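Local coordinates for protein translation initiation inhibitor (PDB 2EWC) that is of unknown function but belongs to the YjgF family and may inhibit translation initiation, at residues B[44-49]-B[81-86]; B[77-82]-B[94-99]. All coordinates share one frame; numbering follows the deposited sequence.

Contact 1: B[44-49]-B[81-86]; sequences GAFDEM and KMIKER
Phe46, Asp47, Ile83 and Arg86 join two helices that lie side by side on one face of the beta sheet. Helix 38-54 gives residues 44-49 and helix 76-87 gives residues 81-86. The short axes approach to 11.8 Å and run in broadly the same direction, crossing at -38°. That spacing is wide for two helices, so long side chains do the bridging.

Near the solvent, Asp47 and Arg86 form a salt bridge. One carboxylate oxygen takes both terminal nitrogens. Arg86 NH2 lies 2.6 Å from Asp47 OD1, which it meets nearly along the C-O axis, with the oxygen tilted out of the guanidinium plane. Arg86 NH1 adds a weak bond to the same oxygen, Asp47 OD1, at 3.0 Å. The two side chains cross at about a right angle, and their flat ends are turned 49° from each other. A bend at chi3 (71°) turns the guanidinium at the end of the Arg86 chain. Its NH2 also pairs with Glu50, one helical turn beyond Phe46, so two carboxylates probably share in balancing its charge.

The guanidinium has a second contact. Phe46 CB sits over the centre of one face, 3.8 Å from Arg86 CZ. The edge of the group thus faces charge, while this face rests on carbon.

Closer to the sheet, the Phe46 ring lies between the helices, on the side of the strands. Phe46 CZ touches Ile83 CG1 at 3.8 Å, the two side chains meeting obliquely. Met66 on strand 63-70 packs against both residues, and Val114 on strand 112-119 also touches Phe46.

An apolar layer against the strands, bordered by an ion pair nearer the solvent, fits the alpha/beta fold of the YjgF family, in which two helices pack on one side of a sheet.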
loop_
_atom_site.group_PDB
_atom_site.type_symbol
_atom_site.label_atom_id
_atom_site.label_comp_id
_atom_site.label_asym_id
_atom_site.label_seq_id
_atom_site.Cartn_x
_atom_site.Cartn_y
_atom_site.Cartn_z
ATOM N N GLY B 44 -19.291 -24.402 31.574
ATOM C CA GLY B 44 -19.470 -24.113 32.979
ATOM C C GLY B 44 -19.497 -22.612 33.246
ATOM O O GLY B 44 -20.306 -22.138 34.028
ATOM N N ALA B 45 -18.619 -21.852 32.599
ATOM C CA ALA B 45 -18.616 -20.420 32.828
ATOM C C ALA B 45 -19.941 -19.820 32.337
ATOM O O ALA B 45 -20.529 -18.992 33.022
ATOM C CB ALA B 45 -17.457 -19.787 32.145
ATOM N N PHE B 46 -20.409 -20.252 31.162
ATOM C CA PHE B 46 -21.630 -19.714 30.579
ATOM C C PHE B 46 -22.883 -20.155 31.362
ATOM O O PHE B 46 -23.885 -19.429 31.372
ATOM C CB PHE B 46 -21.774 -20.109 29.107
ATOM C CG PHE B 46 -20.831 -19.381 28.163
ATOM C CD1 PHE B 46 -20.470 -18.061 28.377
ATOM C CD2 PHE B 46 -20.367 -20.015 27.012
ATOM C CE1 PHE B 46 -19.623 -17.389 27.482
ATOM C CE2 PHE B 46 -19.523 -19.344 26.112
ATOM C CZ PHE B 46 -19.155 -18.034 26.354
ATOM N N ASP B 47 -22.829 -21.341 31.985
ATOM C CA ASP B 47 -23.895 -21.785 32.899
ATOM C C ASP B 47 -23.998 -20.834 34.102
ATOM O O ASP B 47 -25.123 -20.497 34.514
ATOM C CB ASP B 47 -23.654 -23.199 33.428
ATOM C CG ASP B 47 -23.820 -24.301 32.366
ATOM O OD1 ASP B 47 -24.419 -24.066 31.282
ATOM O OD2 ASP B 47 -23.363 -25.445 32.652
ATOM N N GLU B 48 -22.861 -20.418 34.680
ATOM C CA GLU B 48 -22.889 -19.426 35.768
ATOM C C GLU B 48 -23.457 -18.091 35.283
ATOM O O GLU B 48 -24.286 -17.483 35.980
ATOM C CB GLU B 48 -21.522 -19.190 36.429
ATOM C CG GLU B 48 -21.384 -19.722 37.893
ATOM C CD GLU B 48 -20.530 -18.808 38.836
ATOM O OE1 GLU B 48 -19.390 -18.341 38.476
ATOM O OE2 GLU B 48 -20.997 -18.588 39.980
HETATM N N MSE B 49 -23.018 -17.649 34.096
HETATM C CA MSE B 49 -23.501 -16.408 33.496
HETATM C C MSE B 49 -25.038 -16.442 33.366
HETATM O O MSE B 49 -25.713 -15.483 33.764
HETATM C CB MSE B 49 -22.827 -16.138 32.143
HETATM C CG MSE B 49 -23.257 -14.843 31.465
HETATM SE SE MSE B 49 -22.347 -14.372 29.952
HETATM C CE MSE B 49 -22.599 -15.784 28.917
ATOM N N LYS B 81 -17.187 -21.955 18.978
ATOM C CA LYS B 81 -18.109 -23.070 18.723
ATOM C C LYS B 81 -19.228 -23.106 19.773
ATOM O O LYS B 81 -20.398 -23.291 19.445
ATOM C CB LYS B 81 -17.363 -24.422 18.713
ATOM C CG LYS B 81 -18.292 -25.635 18.560
ATOM C CD LYS B 81 -17.573 -27.021 18.677
ATOM C CE LYS B 81 -18.617 -28.152 18.495
ATOM N NZ LYS B 81 -18.089 -29.538 18.693
HETATM N N MSE B 82 -18.846 -22.937 21.034
HETATM C CA MSE B 82 -19.783 -22.992 22.149
HETATM C C MSE B 82 -20.728 -21.784 22.166
HETATM O O MSE B 82 -21.898 -21.899 22.537
HETATM C CB MSE B 82 -18.999 -23.067 23.460
HETATM C CG MSE B 82 -19.323 -24.280 24.311
HETATM SE SE MSE B 82 -19.317 -25.921 23.484
HETATM C CE MSE B 82 -20.563 -25.770 22.258
ATOM N N ILE B 83 -20.202 -20.630 21.765
ATOM C CA ILE B 83 -20.994 -19.415 21.625
ATOM C C ILE B 83 -22.106 -19.616 20.575
ATOM O O ILE B 83 -23.275 -19.308 20.822
ATOM C CB ILE B 83 -20.098 -18.215 21.281
ATOM C CG1 ILE B 83 -19.347 -17.759 22.544
ATOM C CG2 ILE B 83 -20.928 -17.039 20.692
ATOM C CD1 ILE B 83 -18.296 -16.677 22.273
ATOM N N LYS B 84 -21.733 -20.180 19.428
ATOM C CA LYS B 84 -22.672 -20.351 18.333
ATOM C C LYS B 84 -23.798 -21.306 18.729
ATOM O O LYS B 84 -24.945 -21.069 18.385
ATOM C CB LYS B 84 -21.953 -20.729 17.036
ATOM C CG LYS B 84 -21.114 -19.551 16.543
ATOM C CD LYS B 84 -20.601 -19.701 15.157
ATOM C CE LYS B 84 -19.189 -20.196 15.146
ATOM N NZ LYS B 84 -18.890 -20.794 13.806
ATOM N N GLU B 85 -23.472 -22.321 19.526
ATOM C CA GLU B 85 -24.477 -23.259 20.045
ATOM C C GLU B 85 -25.382 -22.677 21.149
ATOM O O GLU B 85 -26.554 -23.038 21.249
ATOM C CB GLU B 85 -23.804 -24.547 20.528
ATOM C CG GLU B 85 -23.163 -25.393 19.398
ATOM C CD GLU B 85 -22.472 -26.662 19.921
ATOM O OE1 GLU B 85 -22.607 -26.927 21.148
ATOM O OE2 GLU B 85 -21.798 -27.383 19.127
ATOM N N ARG B 86 -24.853 -21.776 21.967
ATOM C CA ARG B 86 -25.611 -21.264 23.117
ATOM C C ARG B 86 -26.269 -19.885 22.974
ATOM O O ARG B 86 -27.266 -19.607 23.657
ATOM C CB ARG B 86 -24.755 -21.341 24.378
ATOM C CG ARG B 86 -24.501 -22.788 24.733
ATOM C CD ARG B 86 -23.740 -22.885 25.994
ATOM N NE ARG B 86 -24.555 -22.500 27.130
ATOM C CZ ARG B 86 -24.265 -22.833 28.377
ATOM N NH1 ARG B 86 -23.187 -23.567 28.632
ATOM N NH2 ARG B 86 -25.047 -22.435 29.362
#

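Contact 2: B[77-82]-B[94-99]; sequences PVMEKM and RKSIQT
Met79, a selenomethionine, is the first residue of 77-82 to meet 94-99. Its CG is anti to the backbone N (chi1 179°), which sends the chain out toward the strand. A bend at chi3 then carries CE over one face of the Arg94 guanidinium. Met79 CE lies 3.8 Å from Arg94 CD and 3.9 Å from Ser96 OG. The Met79 and Arg94 chains pass one another heading opposite ways, each from its own backbone. Cys68 and Phe70 of strand 63-70 also pack on Met79.

Glu80 follows. Its extended chain crosses Arg94 at about a right angle and brings OE2 to the guanidinium edge. Glu80 OE2 and Arg94 NH1 are 3.5 Å apart, a salt bridge without a hydrogen bond. The carboxylate and guanidinium planes are 53° apart. Glu80 CG also comes within 3.9 Å of Arg94 NH1.

The stronger polar partners belong to the second subunit. There Arg13 pairs with Glu80 OE1 through its side chain and takes a hydrogen bond from Arg94 NH2 on its backbone O. The long ion pair and the methyl contact are therefore probably secondary, and the charged pair is part of the subunit interface.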
loop_
_atom_site.group_PDB
_atom_site.type_symbol
_atom_site.label_atom_id
_atom_site.label_comp_id
_atom_site.label_asym_id
_atom_site.label_seq_id
_atom_site.Cartn_x
_atom_site.Cartn_y
_atom_site.Cartn_z
ATOM N N PRO B 77 -11.211 -20.552 19.274
ATOM C CA PRO B 77 -12.144 -21.353 18.444
ATOM C C PRO B 77 -13.013 -22.355 19.234
ATOM O O PRO B 77 -14.136 -22.656 18.818
ATOM C CB PRO B 77 -11.226 -22.120 17.464
ATOM C CG PRO B 77 -9.905 -21.431 17.496
ATOM C CD PRO B 77 -9.805 -20.727 18.858
ATOM N N VAL B 78 -12.505 -22.880 20.348
ATOM C CA VAL B 78 -13.318 -23.755 21.202
ATOM C C VAL B 78 -14.467 -22.914 21.744
ATOM O O VAL B 78 -15.605 -23.345 21.704
ATOM C CB VAL B 78 -12.509 -24.378 22.371
ATOM C CG1 VAL B 78 -13.410 -25.295 23.239
ATOM C CG2 VAL B 78 -11.266 -25.150 21.839
HETATM N N MSE B 79 -14.163 -21.713 22.241
HETATM C CA MSE B 79 -15.208 -20.843 22.777
HETATM C C MSE B 79 -16.210 -20.420 21.696
HETATM O O MSE B 79 -17.406 -20.347 21.963
HETATM C CB MSE B 79 -14.623 -19.603 23.491
HETATM C CG MSE B 79 -15.720 -18.633 24.065
HETATM SE SE MSE B 79 -15.157 -17.005 24.643
HETATM C CE MSE B 79 -14.487 -16.339 23.097
ATOM N N GLU B 80 -15.704 -20.108 20.502
ATOM C CA GLU B 80 -16.542 -19.646 19.402
ATOM C C GLU B 80 -17.584 -20.675 18.989
ATOM O O GLU B 80 -18.727 -20.299 18.682
ATOM C CB GLU B 80 -15.696 -19.275 18.192
ATOM C CG GLU B 80 -15.064 -17.906 18.345
ATOM C CD GLU B 80 -14.287 -17.489 17.118
ATOM O OE1 GLU B 80 -14.076 -18.331 16.218
ATOM O OE2 GLU B 80 -13.887 -16.312 17.059
ATOM N N LYS B 81 -17.187 -21.955 18.978
ATOM C CA LYS B 81 -18.109 -23.070 18.723
ATOM C C LYS B 81 -19.228 -23.106 19.773
ATOM O O LYS B 81 -20.398 -23.291 19.445
ATOM C CB LYS B 81 -17.363 -24.422 18.713
ATOM C CG LYS B 81 -18.292 -25.635 18.560
ATOM C CD LYS B 81 -17.573 -27.021 18.677
ATOM C CE LYS B 81 -18.617 -28.152 18.495
ATOM N NZ LYS B 81 -18.089 -29.538 18.693
HETATM N N MSE B 82 -18.846 -22.937 21.034
HETATM C CA MSE B 82 -19.783 -22.992 22.149
HETATM C C MSE B 82 -20.728 -21.784 22.166
HETATM O O MSE B 82 -21.898 -21.899 22.537
HETATM C CB MSE B 82 -18.999 -23.067 23.460
HETATM C CG MSE B 82 -19.323 -24.280 24.311
HETATM SE SE MSE B 82 -19.317 -25.921 23.484
HETATM C CE MSE B 82 -20.563 -25.770 22.258
ATOM N N ARG B 94 -17.290 -8.502 21.977
ATOM C CA ARG B 94 -16.369 -9.113 22.924
ATOM C C ARG B 94 -14.915 -8.730 22.729
ATOM O O ARG B 94 -14.532 -8.119 21.725
ATOM C CB ARG B 94 -16.510 -10.647 22.934
ATOM C CG ARG B 94 -15.674 -11.323 21.900
ATOM C CD ARG B 94 -15.558 -12.828 22.128
ATOM N NE ARG B 94 -16.551 -13.524 21.320
ATOM C CZ ARG B 94 -16.311 -14.141 20.163
ATOM N NH1 ARG B 94 -15.092 -14.202 19.637
ATOM N NH2 ARG B 94 -17.317 -14.716 19.536
ATOM N N LYS B 95 -14.109 -9.114 23.708
ATOM C CA LYS B 95 -12.677 -9.207 23.516
ATOM C C LYS B 95 -12.171 -10.413 24.302
ATOM O O LYS B 95 -12.837 -10.863 25.244
ATOM C CB LYS B 95 -11.977 -7.910 23.955
ATOM C CG LYS B 95 -12.039 -7.611 25.404
ATOM C CD LYS B 95 -10.922 -6.589 25.735
ATOM C CE LYS B 95 -11.020 -6.069 27.155
ATOM N NZ LYS B 95 -12.340 -5.379 27.334
ATOM N N SER B 96 -11.017 -10.937 23.905
ATOM C CA SER B 96 -10.407 -12.081 24.583
ATOM C C SER B 96 -8.992 -11.691 25.053
ATOM O O SER B 96 -8.303 -10.908 24.397
ATOM C CB SER B 96 -10.326 -13.275 23.625
ATOM O OG SER B 96 -11.636 -13.657 23.211
ATOM N N ILE B 97 -8.577 -12.222 26.191
ATOM C CA ILE B 97 -7.287 -11.878 26.814
ATOM C C ILE B 97 -6.672 -13.172 27.339
ATOM O O ILE B 97 -7.380 -14.044 27.848
ATOM C CB ILE B 97 -7.529 -10.909 27.996
ATOM C CG1 ILE B 97 -7.915 -9.537 27.483
ATOM C CG2 ILE B 97 -6.314 -10.758 28.956
ATOM C CD1 ILE B 97 -8.834 -8.846 28.505
ATOM N N GLN B 98 -5.361 -13.299 27.226
ATOM C CA GLN B 98 -4.664 -14.390 27.884
ATOM C C GLN B 98 -4.145 -13.875 29.211
ATOM O O GLN B 98 -3.541 -12.813 29.268
ATOM C CB GLN B 98 -3.508 -14.908 27.034
ATOM C CG GLN B 98 -2.836 -16.164 27.616
ATOM C CD GLN B 98 -1.916 -16.852 26.614
ATOM O OE1 GLN B 98 -2.376 -17.442 25.634
ATOM N NE2 GLN B 98 -0.607 -16.780 26.860
ATOM N N THR B 99 -4.381 -14.612 30.282
ATOM C CA THR B 99 -3.885 -14.195 31.590
ATOM C C THR B 99 -3.593 -15.423 32.462
ATOM O O THR B 99 -4.189 -16.501 32.293
ATOM C CB THR B 99 -4.877 -13.212 32.283
ATOM O OG1 THR B 99 -4.380 -12.829 33.583
ATOM C CG2 THR B 99 -6.265 -13.876 32.430
#

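Overall arrangement
From the N terminus, the chain passes through three strands before helix 38-54, which supplies residues 44-49. It then runs through strand 63-70 into helix 76-87, where contact 1 closes a loop with 31 residues between its segments. Contact 2 starts on the same helix and closes a shorter loop of 11 residues onto strand 93-98. The closed spans overlap over 77-86, with Lys81 and Met82 common to both contacts, so they interlock and neither nests. Contact 1 ties the two helices together. Contact 2 joins the helix and second strand of the beta-alpha-beta unit formed by 63-70, 76-87 and 93-98. The contacts touch through Ile83 and Arg94, and both border the second subunit.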